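Local coordinates for protein NADH dehydrogenase, putative (Plasmodium falciparum, PDB 5JWC) that probably oxidises NADH with bound FAD and passes the electrons to ubiquinone, as a type II NADH dehydrogenase of the malaria parasite, at residues Q385-I388 with S389-D392; Q404-H407 with D408-E412. All coordinates share one frame; numbering follows the deposited sequence.

Contact 1. Residues Q385-I388 with S389-D392; sequences QLSI and SKWD
Ser-387 and the residues three and four places on close a tight turn, with two backbone amides meeting one carbonyl oxygen. Lys-390 N bonds to Ser-387 O at 2.8 Å, the 1-to-4 bond of a beta turn. Ile-388 and Ser-389 occupy the corner, and their backbone angles fit type I. Trp-391 N donates to Ser-387 O as well, also at 2.8 Å, so an alpha-turn overlaps the beta turn on the same oxygen. The two donors approach differently. Trp-391 N lies almost in line with the carbonyl bond, whereas Lys-390 N sits well above the carbonyl plane.

A second polar link joins side chains on the turn. Ser-387 OG and Ser-389 OG are 2.7 Å apart and share a hydrogen bond; either may be the donor. Ser-387 OG is trans to its own backbone N (chi1 175°). Ser-389 OG instead sits between N and the carbonyl carbon (chi1 67°). These two rotations bring the hydroxyls together.

The remaining contacts are van der Waals. Lys-390 CG packs on Ser-387 CB at 3.9 Å. Trp-391 CB lies 3.6 Å from Gln-385 O, and Lys-390 CB reaches the same oxygen at 3.7 Å. The larger groups of both residues then leave the turn. The Lys-390 ammonium forms a salt bridge with Glu-455 and a bond to Lys-418 O.

The turn belongs to the loop between helix 376-380 and helix 403-416. Ser-387 and Ile-388 touch the first helix at Thr-380 and Gln-376. On helix 403-416, Gln-385 bonds through NE2 to Asp-414, and Trp-391 packs on Ile-413.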
ATOM      1  N   GLN A 385      15.422 -35.237  23.853  1.00 31.38           N
ATOM      2  CA  GLN A 385      14.932 -36.409  23.142  1.00 33.09           C
ATOM      3  C   GLN A 385      14.248 -37.439  24.076  1.00 35.08           C
ATOM      4  O   GLN A 385      13.582 -38.348  23.603  1.00 35.63           O
ATOM      5  CB  GLN A 385      16.064 -37.061  22.325  1.00 32.71           C
ATOM      6  CG  GLN A 385      17.245 -37.588  23.113  1.00 32.18           C
ATOM      7  CD  GLN A 385      18.318 -36.538  23.343  1.00 37.64           C
ATOM      8  OE1 GLN A 385      18.034 -35.434  23.809  1.00 36.13           O
ATOM      9  NE2 GLN A 385      19.562 -36.888  23.035  1.00 33.99           N
ATOM     10  N   LEU A 386      14.375 -37.267  25.388  1.00 33.39           N
ATOM     11  CA  LEU A 386      13.682 -38.126  26.353  1.00 35.42           C
ATOM     12  C   LEU A 386      12.286 -37.652  26.661  1.00 35.33           C
ATOM     13  O   LEU A 386      11.551 -38.309  27.412  1.00 39.02           O
ATOM     14  CB  LEU A 386      14.463 -38.213  27.678  1.00 37.51           C
ATOM     15  CG  LEU A 386      15.736 -39.041  27.660  1.00 36.92           C
ATOM     16  CD1 LEU A 386      16.442 -38.955  29.012  1.00 37.68           C
ATOM     17  CD2 LEU A 386      15.392 -40.478  27.339  1.00 36.53           C
ATOM     18  N   SER A 387      11.935 -36.486  26.132  1.00 33.52           N
ATOM     19  CA  SER A 387      10.614 -35.926  26.356  1.00 36.31           C
ATOM     20  C   SER A 387       9.532 -36.888  25.875  1.00 35.57           C
ATOM     21  O   SER A 387       9.694 -37.563  24.848  1.00 33.14           O
ATOM     22  CB  SER A 387      10.473 -34.582  25.632  1.00 36.37           C
ATOM     23  OG  SER A 387       9.157 -34.074  25.751  1.00 33.26           O
ATOM     24  N   ILE A 388       8.426 -36.950  26.607  1.00 35.98           N
ATOM     25  CA  ILE A 388       7.312 -37.788  26.177  1.00 38.68           C
ATOM     26  C   ILE A 388       6.718 -37.266  24.862  1.00 40.33           C
ATOM     27  O   ILE A 388       6.033 -37.997  24.161  1.00 36.39           O
ATOM     28  CB  ILE A 388       6.207 -37.863  27.251  1.00 40.15           C
ATOM     29  CG1 ILE A 388       5.715 -36.464  27.619  1.00 42.91           C
ATOM     30  CG2 ILE A 388       6.713 -38.570  28.504  1.00 37.75           C
ATOM     31  CD1 ILE A 388       4.464 -36.484  28.495  1.00 47.80           C
ATOM     32  N   SER A 389       7.004 -36.007  24.524  1.00 34.41           N
ATOM     33  CA  SER A 389       6.611 -35.455  23.233  1.00 35.34           C
ATOM     34  C   SER A 389       7.576 -35.880  22.121  1.00 35.77           C
ATOM     35  O   SER A 389       7.301 -35.655  20.950  1.00 34.39           O
ATOM     36  CB  SER A 389       6.535 -33.913  23.294  1.00 37.79           C
ATOM     37  OG  SER A 389       7.819 -33.326  23.497  1.00 36.31           O
ATOM     38  N   LYS A 390       8.716 -36.472  22.485  1.00 31.77           N
ATOM     39  CA  LYS A 390       9.743 -36.829  21.501  1.00 30.48           C
ATOM     40  C   LYS A 390       9.968 -38.338  21.382  1.00 36.07           C
ATOM     41  O   LYS A 390      10.483 -38.815  20.370  1.00 37.00           O
ATOM     42  CB  LYS A 390      11.085 -36.165  21.857  1.00 34.90           C
ATOM     43  CG  LYS A 390      11.114 -34.629  21.738  1.00 33.32           C
ATOM     44  CD  LYS A 390      11.034 -34.185  20.297  1.00 33.30           C
ATOM     45  CE  LYS A 390      10.998 -32.654  20.231  1.00 33.50           C
ATOM     46  NZ  LYS A 390      10.623 -32.185  18.865  1.00 33.50           N
ATOM     47  N   TRP A 391       9.637 -39.067  22.442  1.00 32.40           N
ATOM     48  CA  TRP A 391       9.836 -40.511  22.493  1.00 34.72           C
ATOM     49  C   TRP A 391       8.571 -41.166  23.018  1.00 35.57           C
ATOM     50  O   TRP A 391       8.064 -40.802  24.083  1.00 35.90           O
ATOM     51  CB  TRP A 391      11.030 -40.871  23.387  1.00 33.22           C
ATOM     52  CG  TRP A 391      11.317 -42.358  23.496  1.00 34.09           C
ATOM     53  CD1 TRP A 391      11.114 -43.155  24.587  1.00 35.13           C
ATOM     54  CD2 TRP A 391      11.860 -43.211  22.482  1.00 31.94           C
ATOM     55  NE1 TRP A 391      11.511 -44.441  24.320  1.00 34.33           N
ATOM     56  CE2 TRP A 391      11.966 -44.499  23.024  1.00 37.79           C
ATOM     57  CE3 TRP A 391      12.283 -42.996  21.164  1.00 32.00           C
ATOM     58  CZ2 TRP A 391      12.463 -45.578  22.302  1.00 33.63           C
ATOM     59  CZ3 TRP A 391      12.771 -44.065  20.444  1.00 37.69           C
ATOM     60  CH2 TRP A 391      12.862 -45.346  21.021  1.00 31.42           C
ATOM     61  N   ASP A 392       8.054 -42.124  22.261  1.00 36.30           N
ATOM     62  CA  ASP A 392       6.861 -42.850  22.688  1.00 41.44           C
ATOM     63  C   ASP A 392       7.271 -44.004  23.605  1.00 39.21           C
ATOM     64  O   ASP A 392       7.647 -45.075  23.125  1.00 37.65           O
ATOM     65  CB  ASP A 392       6.099 -43.382  21.477  1.00 40.75           C
ATOM     66  CG  ASP A 392       4.680 -43.814  21.814  1.00 49.85           C
ATOM     67  OD1 ASP A 392       4.367 -44.026  23.008  1.00 48.93           O
ATOM     68  OD2 ASP A 392       3.870 -43.930  20.869  1.00 57.36           O
TER

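Contact 2. Residues Q404-H407 with D408-E412; sequences QQFH and DYLFE
Phe-406 extends its ring trans to the backbone N (chi1 -170°), while Leu-410 places CG beside its own N (chi1 -64°). One alpha-helical turn separates them, and these rotations lay the leucine branch over one face of the ring. The result is an i to i+4 CH-pi contact on helix 403-416, within the helical insertion domain. Leu-410 CG stands 4.2 Å from the ring centroid, displaced toward the rim. Leu-410 CD1 comes within 3.6 Å of Phe-406 CE2, and Leu-410 CD2 lies 3.8 Å from Phe-406 CZ.

The backbone keeps this spacing with the regular bonds of the helix. Leu-410 N donates to Phe-406 O at 2.8 Å. Asp-408, Tyr-409 and Phe-411 bond in the same way to Gln-404, Gln-405 and His-407.

The apolar pair faces inward. Both side chains pack on Thr-355 of helix 355-361, where Phe-406 also meets Ile-358 and Ile-359, and Leu-410 reaches Leu-372 of helix 369-374 too. His-407 ND1 bonds to Thr-355 OG1, which ties the imidazole to that first helix. Tyr-409 OH bonds to Asn-396 O.

A polar group lies on the exposed part of the helix. Gln-404 bends at its second torsion and turns its amide toward Asp-408. Asp-408 OD1 lies at the edge of the His-407 ring, 3.4 Å from His-407 CD2. Gln-404 NE2 donates to Asp-408 OD1 at 3.2 Å, with the oxygen in the plane of the amide but the nitrogen 43° out of the carboxylate plane.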
ATOM      1  N   GLN A 404      24.937 -52.915  27.879  1.00 43.15           N
ATOM      2  CA  GLN A 404      25.097 -52.754  26.434  1.00 46.40           C
ATOM      3  C   GLN A 404      23.745 -52.587  25.706  1.00 48.68           C
ATOM      4  O   GLN A 404      23.623 -51.803  24.761  1.00 43.87           O
ATOM      5  CB  GLN A 404      25.850 -53.947  25.846  1.00 47.91           C
ATOM      6  CG  GLN A 404      26.075 -53.851  24.351  1.00 51.89           C
ATOM      7  CD  GLN A 404      26.955 -52.674  23.969  1.00 56.84           C
ATOM      8  OE1 GLN A 404      28.053 -52.510  24.507  1.00 54.42           O
ATOM      9  NE2 GLN A 404      26.470 -51.838  23.046  1.00 52.70           N
ATOM     10  N   GLN A 405      22.742 -53.335  26.153  1.00 45.66           N
ATOM     11  CA  GLN A 405      21.412 -53.264  25.561  1.00 45.25           C
ATOM     12  C   GLN A 405      20.792 -51.903  25.861  1.00 45.55           C
ATOM     13  O   GLN A 405      20.096 -51.328  25.027  1.00 38.64           O
ATOM     14  CB  GLN A 405      20.517 -54.387  26.095  1.00 42.36           C
ATOM     15  CG  GLN A 405      20.923 -55.783  25.618  1.00 41.03           C
ATOM     16  CD  GLN A 405      20.140 -56.886  26.312  1.00 42.33           C
ATOM     17  OE1 GLN A 405      19.476 -56.663  27.336  1.00 42.23           O
ATOM     18  NE2 GLN A 405      20.201 -58.080  25.747  1.00 39.58           N
ATOM     19  N   PHE A 406      21.047 -51.407  27.069  1.00 44.64           N
ATOM     20  CA  PHE A 406      20.562 -50.101  27.484  1.00 44.35           C
ATOM     21  C   PHE A 406      21.194 -49.014  26.623  1.00 43.55           C
ATOM     22  O   PHE A 406      20.517 -48.101  26.150  1.00 40.18           O
ATOM     23  CB  PHE A 406      20.860 -49.859  28.962  1.00 40.68           C
ATOM     24  CG  PHE A 406      20.182 -48.648  29.515  1.00 44.88           C
ATOM     25  CD1 PHE A 406      18.799 -48.590  29.588  1.00 43.56           C
ATOM     26  CD2 PHE A 406      20.920 -47.557  29.942  1.00 40.22           C
ATOM     27  CE1 PHE A 406      18.162 -47.473  30.088  1.00 45.66           C
ATOM     28  CE2 PHE A 406      20.287 -46.437  30.448  1.00 40.59           C
ATOM     29  CZ  PHE A 406      18.910 -46.393  30.523  1.00 44.18           C
ATOM     30  N   HIS A 407      22.501 -49.142  26.420  1.00 43.52           N
ATOM     31  CA  HIS A 407      23.248 -48.278  25.526  1.00 42.84           C
ATOM     32  C   HIS A 407      22.581 -48.239  24.146  1.00 45.82           C
ATOM     33  O   HIS A 407      22.343 -47.165  23.584  1.00 41.71           O
ATOM     34  CB  HIS A 407      24.693 -48.769  25.430  1.00 40.88           C
ATOM     35  CG  HIS A 407      25.496 -48.107  24.355  1.00 44.29           C
ATOM     36  ND1 HIS A 407      26.255 -46.977  24.583  1.00 45.44           N
ATOM     37  CD2 HIS A 407      25.649 -48.405  23.043  1.00 44.41           C
ATOM     38  CE1 HIS A 407      26.857 -46.619  23.463  1.00 42.42           C
ATOM     39  NE2 HIS A 407      26.504 -47.467  22.511  1.00 48.26           N
ATOM     40  N   ASP A 408      22.269 -49.412  23.603  1.00 45.81           N
ATOM     41  CA  ASP A 408      21.635 -49.487  22.290  1.00 42.13           C
ATOM     42  C   ASP A 408      20.246 -48.843  22.280  1.00 38.04           C
ATOM     43  O   ASP A 408      19.846 -48.238  21.289  1.00 42.49           O
ATOM     44  CB  ASP A 408      21.530 -50.940  21.825  1.00 47.95           C
ATOM     45  CG  ASP A 408      22.883 -51.555  21.521  1.00 50.58           C
ATOM     46  OD1 ASP A 408      23.881 -50.808  21.405  1.00 56.37           O
ATOM     47  OD2 ASP A 408      22.937 -52.790  21.372  1.00 53.82           O
ATOM     48  N   TYR A 409      19.520 -48.989  23.379  1.00 35.12           N
ATOM     49  CA  TYR A 409      18.203 -48.395  23.533  1.00 36.96           C
ATOM     50  C   TYR A 409      18.306 -46.869  23.542  1.00 40.30           C
ATOM     51  O   TYR A 409      17.546 -46.191  22.857  1.00 36.56           O
ATOM     52  CB  TYR A 409      17.542 -48.876  24.819  1.00 35.24           C
ATOM     53  CG  TYR A 409      16.099 -48.430  24.985  1.00 39.96           C
ATOM     54  CD1 TYR A 409      15.120 -48.820  24.073  1.00 41.85           C
ATOM     55  CD2 TYR A 409      15.706 -47.659  26.073  1.00 40.54           C
ATOM     56  CE1 TYR A 409      13.787 -48.438  24.235  1.00 41.85           C
ATOM     57  CE2 TYR A 409      14.380 -47.267  26.243  1.00 36.13           C
ATOM     58  CZ  TYR A 409      13.424 -47.657  25.321  1.00 42.38           C
ATOM     59  OH  TYR A 409      12.102 -47.263  25.488  1.00 39.27           O
ATOM     60  N   LEU A 410      19.228 -46.342  24.347  1.00 36.39           N
ATOM     61  CA  LEU A 410      19.474 -44.904  24.393  1.00 39.39           C
ATOM     62  C   LEU A 410      19.842 -44.388  23.009  1.00 41.05           C
ATOM     63  O   LEU A 410      19.385 -43.326  22.587  1.00 37.24           O
ATOM     64  CB  LEU A 410      20.584 -44.561  25.381  1.00 36.33           C
ATOM     65  CG  LEU A 410      20.332 -44.878  26.849  1.00 39.96           C
ATOM     66  CD1 LEU A 410      21.572 -44.514  27.667  1.00 43.78           C
ATOM     67  CD2 LEU A 410      19.091 -44.187  27.388  1.00 37.23           C
ATOM     68  N   PHE A 411      20.679 -45.148  22.311  1.00 35.31           N
ATOM     69  CA  PHE A 411      21.060 -44.809  20.958  1.00 36.79           C
ATOM     70  C   PHE A 411      19.828 -44.678  20.057  1.00 41.81           C
ATOM     71  O   PHE A 411      19.784 -43.808  19.180  1.00 39.40           O
ATOM     72  CB  PHE A 411      22.023 -45.861  20.401  1.00 41.95           C
ATOM     73  CG  PHE A 411      22.528 -45.560  19.018  1.00 44.96           C
ATOM     74  CD1 PHE A 411      23.707 -44.869  18.831  1.00 50.21           C
ATOM     75  CD2 PHE A 411      21.832 -45.998  17.900  1.00 52.20           C
ATOM     76  CE1 PHE A 411      24.176 -44.597  17.563  1.00 49.20           C
ATOM     77  CE2 PHE A 411      22.296 -45.730  16.632  1.00 54.88           C
ATOM     78  CZ  PHE A 411      23.469 -45.027  16.464  1.00 52.44           C
ATOM     79  N   GLU A 412      18.830 -45.535  20.261  1.00 39.90           N
ATOM     80  CA  GLU A 412      17.620 -45.452  19.442  1.00 42.18           C
ATOM     81  C   GLU A 412      16.848 -44.174  19.746  1.00 36.74           C
ATOM     82  O   GLU A 412      16.261 -43.571  18.843  1.00 37.52           O
ATOM     83  CB  GLU A 412      16.716 -46.678  19.644  1.00 41.49           C
ATOM     84  CG  GLU A 412      17.275 -47.974  19.034  1.00 44.12           C
ATOM     85  CD  GLU A 412      17.641 -47.829  17.554  1.00 55.56           C
ATOM     86  OE1 GLU A 412      16.815 -47.283  16.785  1.00 59.23           O
ATOM     87  OE2 GLU A 412      18.747 -48.262  17.150  1.00 55.37           O
TER

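In the fold
Contact 1 comes first along the chain, in the loop after helix 376-380. Contact 2 follows on helix 403-416. Both lie within the helical insertion domain, on the same side of the chain's centre, and their centres are about 15 Å apart. They meet directly: Trp-391 NE1 and Tyr-409 OH are 3.1 Å apart, a probable hydrogen bond, and Trp-391 CZ3 packs 3.9 Å from Glu-412 O. The loop is thus anchored against the helix that it leads into, and both contacts contribute to the packing of the insertion. The Lys-390 side chain of contact 1 is about 14 Å from FAD, too far to touch it.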